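Side-chain contacts in putative alpha KG dependent 2,4-D dioxygenase (Burkholderia xenovorans, PDB 5J92), which probably acts as an iron(II)- and 2-oxoglutarate-dependent dioxygenase of the TfdA family: residues R166-V169 and E170-C174; R235-L238 and R239-E243; K160-D163 and H164-K167. One frame throughout, in Å; residues are numbered along the deposited sequence.

Contact 1. Residues R166-V169 and E170-C174; sequences RKVV and EGLSC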
loop_
_atom_site.group_PDB
_atom_site.type_symbol
_atom_site.label_atom_id
_atom_site.label_comp_id
_atom_site.label_asym_id
_atom_site.label_seq_id
_atom_site.Cartn_x
_atom_site.Cartn_y
_atom_site.Cartn_z
ATOM N N ARG A 166 4.241 1.418 -19.027
ATOM C CA ARG A 166 4.367 2.656 -19.787
ATOM C C ARG A 166 3.372 2.703 -20.935
ATOM O O ARG A 166 2.765 3.748 -21.201
ATOM C CB ARG A 166 5.783 2.798 -20.344
ATOM C CG ARG A 166 5.981 4.097 -21.107
ATOM C CD ARG A 166 6.215 5.219 -20.132
ATOM N NE ARG A 166 7.294 4.835 -19.231
ATOM C CZ ARG A 166 8.578 5.093 -19.453
ATOM N NH1 ARG A 166 8.939 5.761 -20.540
ATOM N NH2 ARG A 166 9.497 4.683 -18.584
ATOM N N LYS A 167 3.215 1.588 -21.647
ATOM C CA LYS A 167 2.307 1.576 -22.785
ATOM C C LYS A 167 0.859 1.709 -22.333
ATOM O O LYS A 167 0.034 2.315 -23.035
ATOM C CB LYS A 167 2.506 0.298 -23.605
ATOM C CG LYS A 167 3.820 0.245 -24.389
ATOM C CD LYS A 167 4.024 -1.143 -24.995
ATOM C CE LYS A 167 5.055 -1.138 -26.113
ATOM N NZ LYS A 167 6.377 -0.596 -25.694
ATOM N N VAL A 168 0.522 1.105 -21.191
ATOM C CA VAL A 168 -0.862 1.088 -20.732
ATOM C C VAL A 168 -1.302 2.478 -20.266
ATOM O O VAL A 168 -2.429 2.901 -20.536
ATOM C CB VAL A 168 -1.046 0.016 -19.640
ATOM C CG1 VAL A 168 -2.406 0.156 -18.969
ATOM C CG2 VAL A 168 -0.944 -1.360 -20.264
ATOM N N VAL A 169 -0.443 3.202 -19.541
ATOM C CA VAL A 169 -0.890 4.466 -18.956
ATOM C C VAL A 169 -1.043 5.567 -20.006
ATOM O O VAL A 169 -1.740 6.557 -19.758
ATOM C CB VAL A 169 0.051 4.938 -17.828
ATOM C CG1 VAL A 169 0.124 3.893 -16.717
ATOM C CG2 VAL A 169 1.442 5.289 -18.373
ATOM N N GLU A 170 -0.372 5.452 -21.150
ATOM C CA GLU A 170 -0.379 6.514 -22.147
ATOM C C GLU A 170 -1.797 6.872 -22.580
ATOM O O GLU A 170 -2.526 6.027 -23.103
ATOM C CB GLU A 170 0.459 6.083 -23.358
ATOM C CG GLU A 170 1.160 7.224 -24.074
ATOM C CD GLU A 170 2.078 8.010 -23.143
ATOM O OE1 GLU A 170 2.263 9.222 -23.390
ATOM O OE2 GLU A 170 2.626 7.427 -22.165
ATOM N N GLY A 171 -2.184 8.127 -22.354
ATOM C CA GLY A 171 -3.472 8.640 -22.794
ATOM C C GLY A 171 -4.647 8.349 -21.881
ATOM O O GLY A 171 -5.778 8.718 -22.215
ATOM N N LEU A 172 -4.428 7.703 -20.749
ATOM C CA LEU A 172 -5.530 7.414 -19.851
ATOM C C LEU A 172 -5.909 8.647 -19.038
ATOM O O LEU A 172 -5.100 9.549 -18.800
ATOM C CB LEU A 172 -5.161 6.276 -18.897
ATOM C CG LEU A 172 -4.884 4.881 -19.459
ATOM C CD1 LEU A 172 -4.647 3.949 -18.299
ATOM C CD2 LEU A 172 -6.043 4.390 -20.338
ATOM N N SER A 173 -7.164 8.663 -18.594
ATOM C CA SER A 173 -7.643 9.623 -17.617
ATOM C C SER A 173 -8.263 8.852 -16.461
ATOM O O SER A 173 -8.712 7.711 -16.616
ATOM C CB SER A 173 -8.662 10.606 -18.221
ATOM O OG SER A 173 -8.026 11.449 -19.164
ATOM N N CYS A 174 -8.283 9.491 -15.296
ATOM C CA CYS A 174 -8.767 8.860 -14.078
ATOM C C CYS A 174 -9.860 9.696 -13.442
ATOM O O CYS A 174 -9.945 10.905 -13.657
ATOM C CB CYS A 174 -7.653 8.682 -13.056
ATOM S SG CYS A 174 -6.415 7.494 -13.527
HETATM O O HOH W 1 -3.207 3.149 -23.804
#
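L172 folds back over the C-terminal turn of the helix, against V168 and V169. Its CG lies 3.3 Å from the carbonyl oxygen V168 O, and its CD1 comes equally close to the same atom. With CG anti to the carbonyl carbon (chi1 -64°) and an extended second torsion, the side chain runs back along the helix, and CD1 comes into loose contact with V168 CG1 at 4.5 Å. A branched aliphatic residue suits this place, because W229 and L237 offer further apolar surface to both V168 and L172. V169 is the buried member. Its first torsion sets CG2 between the backbone N and the carbonyl carbon, beside the following peptide, and the side chain packs on L205, V206 and L241.

The chain reverses through a type II turn from V169 to L172. The turn is closed by L172 N donating to V169 O at 3.1 Å, nearly straight at the hydrogen (169°), though the donor stands above the carbonyl plane. G171 takes the third position, where its positive phi of 83° is easiest for a residue without a side chain. In E170 the bend at chi2 turns the carboxylate, whose OE1 forms a salt bridge with K215 and whose OE2 is hydrogen-bonded to Y158 OH; Y158 also makes a cation-pi contact with R166. A water lies 3.0 Å from E170 O and less favourably near V168 O; having more acceptors in reach than protons, it may not serve both at once. The arrangement is a helix-to-strand connection through a type II beta turn, delivering the chain into strand 173-176.

Contact 2. Residues R235-L238 and R239-E243; sequences RDLL and RELTE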
loop_
_atom_site.group_PDB
_atom_site.type_symbol
_atom_site.label_atom_id
_atom_site.label_comp_id
_atom_site.label_asym_id
_atom_site.label_seq_id
_atom_site.Cartn_x
_atom_site.Cartn_y
_atom_site.Cartn_z
ATOM N N ARG A 235 -9.056 0.160 -10.772
ATOM C CA ARG A 235 -8.539 0.122 -9.406
ATOM C C ARG A 235 -7.250 -0.687 -9.321
ATOM O O ARG A 235 -6.307 -0.306 -8.615
ATOM C CB ARG A 235 -9.593 -0.480 -8.477
ATOM C CG ARG A 235 -10.809 0.411 -8.335
ATOM C CD ARG A 235 -11.637 0.000 -7.158
ATOM N NE ARG A 235 -12.703 0.960 -6.927
ATOM C CZ ARG A 235 -12.594 1.982 -6.084
ATOM N NH1 ARG A 235 -11.471 2.165 -5.409
ATOM N NH2 ARG A 235 -13.614 2.815 -5.919
ATOM N N ASP A 236 -7.186 -1.805 -10.037
ATOM C CA ASP A 236 -5.991 -2.632 -9.964
ATOM C C ASP A 236 -4.799 -1.937 -10.615
ATOM O O ASP A 236 -3.669 -2.039 -10.115
ATOM C CB ASP A 236 -6.239 -3.995 -10.608
ATOM C CG ASP A 236 -5.130 -4.994 -10.278
ATOM O OD1 ASP A 236 -5.048 -5.426 -9.097
ATOM O OD2 ASP A 236 -4.338 -5.317 -11.193
ATOM N N LEU A 237 -5.024 -1.220 -11.725
ATOM C CA LEU A 237 -3.930 -0.466 -12.335
ATOM C C LEU A 237 -3.420 0.602 -11.384
ATOM O O LEU A 237 -2.209 0.757 -11.205
ATOM C CB LEU A 237 -4.361 0.163 -13.667
ATOM C CG LEU A 237 -3.285 1.067 -14.281
ATOM C CD1 LEU A 237 -2.020 0.271 -14.603
ATOM C CD2 LEU A 237 -3.784 1.767 -15.560
ATOM N N LEU A 238 -4.335 1.338 -10.739
ATOM C CA LEU A 238 -3.898 2.373 -9.804
ATOM C C LEU A 238 -3.202 1.772 -8.591
ATOM O O LEU A 238 -2.247 2.364 -8.079
ATOM C CB LEU A 238 -5.083 3.237 -9.365
ATOM C CG LEU A 238 -5.721 4.044 -10.511
ATOM C CD1 LEU A 238 -6.857 4.970 -10.014
ATOM C CD2 LEU A 238 -4.684 4.806 -11.328
ATOM N N ARG A 239 -3.654 0.602 -8.127
ATOM C CA ARG A 239 -2.967 -0.090 -7.046
ATOM C C ARG A 239 -1.530 -0.414 -7.441
ATOM O O ARG A 239 -0.591 -0.165 -6.677
ATOM C CB ARG A 239 -3.713 -1.380 -6.684
ATOM C CG ARG A 239 -3.008 -2.233 -5.614
ATOM C CD ARG A 239 -3.408 -3.718 -5.679
ATOM N NE ARG A 239 -3.228 -4.287 -7.022
ATOM C CZ ARG A 239 -2.044 -4.588 -7.546
ATOM N NH1 ARG A 239 -0.939 -4.373 -6.843
ATOM N NH2 ARG A 239 -1.960 -5.093 -8.776
ATOM N N GLU A 240 -1.349 -0.982 -8.633
ATOM C CA GLU A 240 -0.015 -1.368 -9.076
ATOM C C GLU A 240 0.883 -0.145 -9.237
ATOM O O GLU A 240 2.051 -0.172 -8.829
ATOM C CB GLU A 240 -0.111 -2.163 -10.375
ATOM C CG GLU A 240 1.210 -2.761 -10.846
ATOM C CD GLU A 240 1.608 -4.030 -10.084
ATOM O OE1 GLU A 240 0.772 -4.559 -9.312
ATOM O OE2 GLU A 240 2.758 -4.502 -10.266
ATOM N N LEU A 241 0.358 0.932 -9.837
ATOM C CA LEU A 241 1.144 2.149 -10.020
ATOM C C LEU A 241 1.517 2.785 -8.682
ATOM O O LEU A 241 2.647 3.254 -8.506
ATOM C CB LEU A 241 0.378 3.155 -10.885
ATOM C CG LEU A 241 0.139 2.736 -12.339
ATOM C CD1 LEU A 241 -0.790 3.705 -13.080
ATOM C CD2 LEU A 241 1.445 2.588 -13.063
ATOM N N THR A 242 0.579 2.820 -7.730
ATOM C CA THR A 242 0.851 3.470 -6.451
ATOM C C THR A 242 1.904 2.716 -5.650
ATOM O O THR A 242 2.786 3.335 -5.040
ATOM C CB THR A 242 -0.437 3.608 -5.650
ATOM O OG1 THR A 242 -1.361 4.393 -6.410
ATOM C CG2 THR A 242 -0.155 4.304 -4.330
ATOM N N GLU A 243 1.841 1.384 -5.648
ATOM C CA GLU A 243 2.889 0.623 -4.980
ATOM C C GLU A 243 4.227 0.874 -5.653
ATOM O O GLU A 243 5.239 1.107 -4.980
ATOM C CB GLU A 243 2.577 -0.874 -4.978
ATOM C CG GLU A 243 3.729 -1.718 -4.379
ATOM C CD GLU A 243 3.468 -3.225 -4.387
ATOM O OE1 GLU A 243 2.341 -3.641 -4.738
ATOM O OE2 GLU A 243 4.388 -3.993 -4.015
#
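D236 and R239 lie side by side on one flank of helix 231-245, three residues apart, and form the core of a salt-bridge network. R239 grips the aspartate side-on, with two nitrogens on one oxygen: NE reaches D236 OD1 at 3.0 Å and NH2 reaches the same OD1 at 3.1 Å. D236 OD1 lies almost in the guanidinium plane, yet both nitrogens meet it from the same face of the carboxylate, the two planes being 50° apart. The bend of R239 at chi3 (53°) lays the guanidinium across the flank between D236 and E240. NH2 also donates to E240 OE1 at 2.8 Å, and E243 OE1 is a long partner of NH1. An arginine fits here because it can serve several acids at once, and its charge probably eases the crowding of D236 and E240.

Apolar contact occupies another flank. L237 CG meets L241 CD1 at 3.8 Å, the two side chains crossing obliquely, and L238 CD2 approaches the same methyl more loosely. All three leucines are buried; unbranched at CB, they fit the helix while offering methyls to their neighbours.

Among the polar contacts of the backbone, L238 O accepts twice, from T242 N and from T242 OG1 at 2.8 Å, the two donors coming from opposite faces of the carbonyl plane. Threonine can thus satisfy its hydroxyl within the helix.

The charged flank faces the second subunit, where R119, R274 and R272 of that chain pair with D236, E240 and E243 respectively. L237 and L241 rest on helix 163-169, through L165, V168 and V169, while L238 touches A223 of strand 223-226.

Contact 3. Residues K160-D163 and H164-K167; sequences KLPD and HLRK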
loop_
_atom_site.group_PDB
_atom_site.type_symbol
_atom_site.label_atom_id
_atom_site.label_comp_id
_atom_site.label_asym_id
_atom_site.label_seq_id
_atom_site.Cartn_x
_atom_site.Cartn_y
_atom_site.Cartn_z
ATOM N N LYS A 160 10.713 5.379 -14.772
ATOM C CA LYS A 160 11.226 4.050 -14.487
ATOM C C LYS A 160 10.180 2.953 -14.695
ATOM O O LYS A 160 10.470 1.790 -14.420
ATOM C CB LYS A 160 11.767 4.005 -13.050
ATOM C CG LYS A 160 13.052 4.801 -12.833
ATOM C CD LYS A 160 14.179 4.437 -13.783
ATOM C CE LYS A 160 15.494 5.146 -13.405
ATOM N NZ LYS A 160 15.480 6.640 -13.511
ATOM N N LEU A 161 8.985 3.283 -15.188
ATOM C CA LEU A 161 7.945 2.270 -15.347
ATOM C C LEU A 161 8.415 1.139 -16.263
ATOM O O LEU A 161 9.122 1.387 -17.252
ATOM C CB LEU A 161 6.663 2.878 -15.925
ATOM C CG LEU A 161 5.698 3.627 -15.014
ATOM C CD1 LEU A 161 4.570 4.247 -15.872
ATOM C CD2 LEU A 161 5.096 2.676 -13.969
ATOM N N PRO A 162 8.077 -0.113 -15.943
ATOM C CA PRO A 162 8.271 -1.204 -16.902
ATOM C C PRO A 162 7.562 -0.872 -18.202
ATOM O O PRO A 162 6.527 -0.201 -18.211
ATOM C CB PRO A 162 7.614 -2.411 -16.224
ATOM C CG PRO A 162 7.346 -2.032 -14.835
ATOM C CD PRO A 162 7.673 -0.586 -14.612
ATOM N N ASP A 163 8.105 -1.397 -19.300
ATOM C CA ASP A 163 7.628 -1.004 -20.622
ATOM C C ASP A 163 6.131 -1.249 -20.791
ATOM O O ASP A 163 5.426 -0.427 -21.391
ATOM C CB ASP A 163 8.405 -1.749 -21.701
ATOM C CG ASP A 163 7.927 -1.398 -23.090
ATOM O OD1 ASP A 163 8.363 -0.345 -23.607
ATOM O OD2 ASP A 163 7.096 -2.154 -23.653
ATOM N N HIS A 164 5.626 -2.374 -20.284
ATOM C CA HIS A 164 4.215 -2.686 -20.487
ATOM C C HIS A 164 3.312 -1.735 -19.702
ATOM O O HIS A 164 2.204 -1.422 -20.148
ATOM C CB HIS A 164 3.933 -4.151 -20.135
ATOM C CG HIS A 164 3.916 -4.437 -18.666
ATOM N ND1 HIS A 164 5.066 -4.596 -17.923
ATOM C CD2 HIS A 164 2.885 -4.598 -17.803
ATOM C CE1 HIS A 164 4.744 -4.842 -16.665
ATOM N NE2 HIS A 164 3.427 -4.857 -16.567
ATOM N N LEU A 165 3.739 -1.290 -18.519
ATOM C CA LEU A 165 2.958 -0.278 -17.809
ATOM C C LEU A 165 3.069 1.086 -18.477
ATOM O O LEU A 165 2.098 1.844 -18.491
ATOM C CB LEU A 165 3.383 -0.178 -16.344
ATOM C CG LEU A 165 2.944 -1.360 -15.472
ATOM C CD1 LEU A 165 3.339 -1.129 -14.026
ATOM C CD2 LEU A 165 1.446 -1.608 -15.596
ATOM N N ARG A 166 4.241 1.418 -19.027
ATOM C CA ARG A 166 4.367 2.656 -19.787
ATOM C C ARG A 166 3.372 2.703 -20.935
ATOM O O ARG A 166 2.765 3.748 -21.201
ATOM C CB ARG A 166 5.783 2.798 -20.344
ATOM C CG ARG A 166 5.981 4.097 -21.107
ATOM C CD ARG A 166 6.215 5.219 -20.132
ATOM N NE ARG A 166 7.294 4.835 -19.231
ATOM C CZ ARG A 166 8.578 5.093 -19.453
ATOM N NH1 ARG A 166 8.939 5.761 -20.540
ATOM N NH2 ARG A 166 9.497 4.683 -18.584
ATOM N N LYS A 167 3.215 1.588 -21.647
ATOM C CA LYS A 167 2.307 1.576 -22.785
ATOM C C LYS A 167 0.859 1.709 -22.333
ATOM O O LYS A 167 0.034 2.315 -23.035
ATOM C CB LYS A 167 2.506 0.298 -23.605
ATOM C CG LYS A 167 3.820 0.245 -24.389
ATOM C CD LYS A 167 4.024 -1.143 -24.995
ATOM C CE LYS A 167 5.055 -1.138 -26.113
ATOM N NZ LYS A 167 6.377 -0.596 -25.694
#
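D163 and K167, one helical turn apart, are joined by a salt bridge at the start of helix 163-169. K167 NZ reaches D163 OD2 at 2.7 Å on its syn lone pair, and makes a weak bond to D163 OD1 at 2.9 Å. The aspartate carboxyl carbon lies anti to the backbone N (chi1 179°), while the lysine chain runs extended until its last torsion, chi4 56°, which turns the ammonium group over to the acid. An acid in the first turn is well placed, since its charge probably also interacts favourably with the helix dipole.

Backbone bonds begin the helix: R166 N donates to P162 O at 2.9 Å, and K167 N to D163 O. P162 stands at the N-cap position, where a proline costs no helical hydrogen bond, because the N-H at the start of a helix has no carbonyl one turn earlier to donate to.

Apolar contacts centre on L161 and L165, both buried. L161 CD2 meets L165 CB at 4.1 Å, the two side chains crossing at about a right angle, whereas P162 and L165 run side by side, with P162 CG 4.2 Å from L165 CD1. Leucine suits both places, and L161 also packs on L241 and F244 of helix 231-245. The H164 ring has L165 CG over one face, offset toward its rim, and P162 CB lies 3.8 Å from H164 ND1; beyond, H164 packs on I277 of the second subunit.

R166, bent at chi2 and chi3, folds its guanidinium back over L161, with L161 N at the edge, in plane.

Together these features make a helix N-terminus with proline as N-cap and an i to i+4 acid-lysine salt bridge in the first turn.

How the contacts relate
Contacts 3 and 1 are the two ends of helix 163-169: they share R166 and K167, and their centres lie about 10 Å apart. Contact 2 belongs to helix 231-245, which packs against both, its centre about 12 Å from contact 1 and 13 Å from contact 3. L241 ties the three together, its CD1 3.8 Å from V169 CG1 and its CD2 3.8 Å from L161 CD2, while L237 CD2 lies 3.6 Å from L172 CD1. Contact 2 comes nearest to the metal site: the T242 side chain is about 9 Å from that of H122, which binds iron with D124 and H271. Contacts 1 and 3 lie away from the iron.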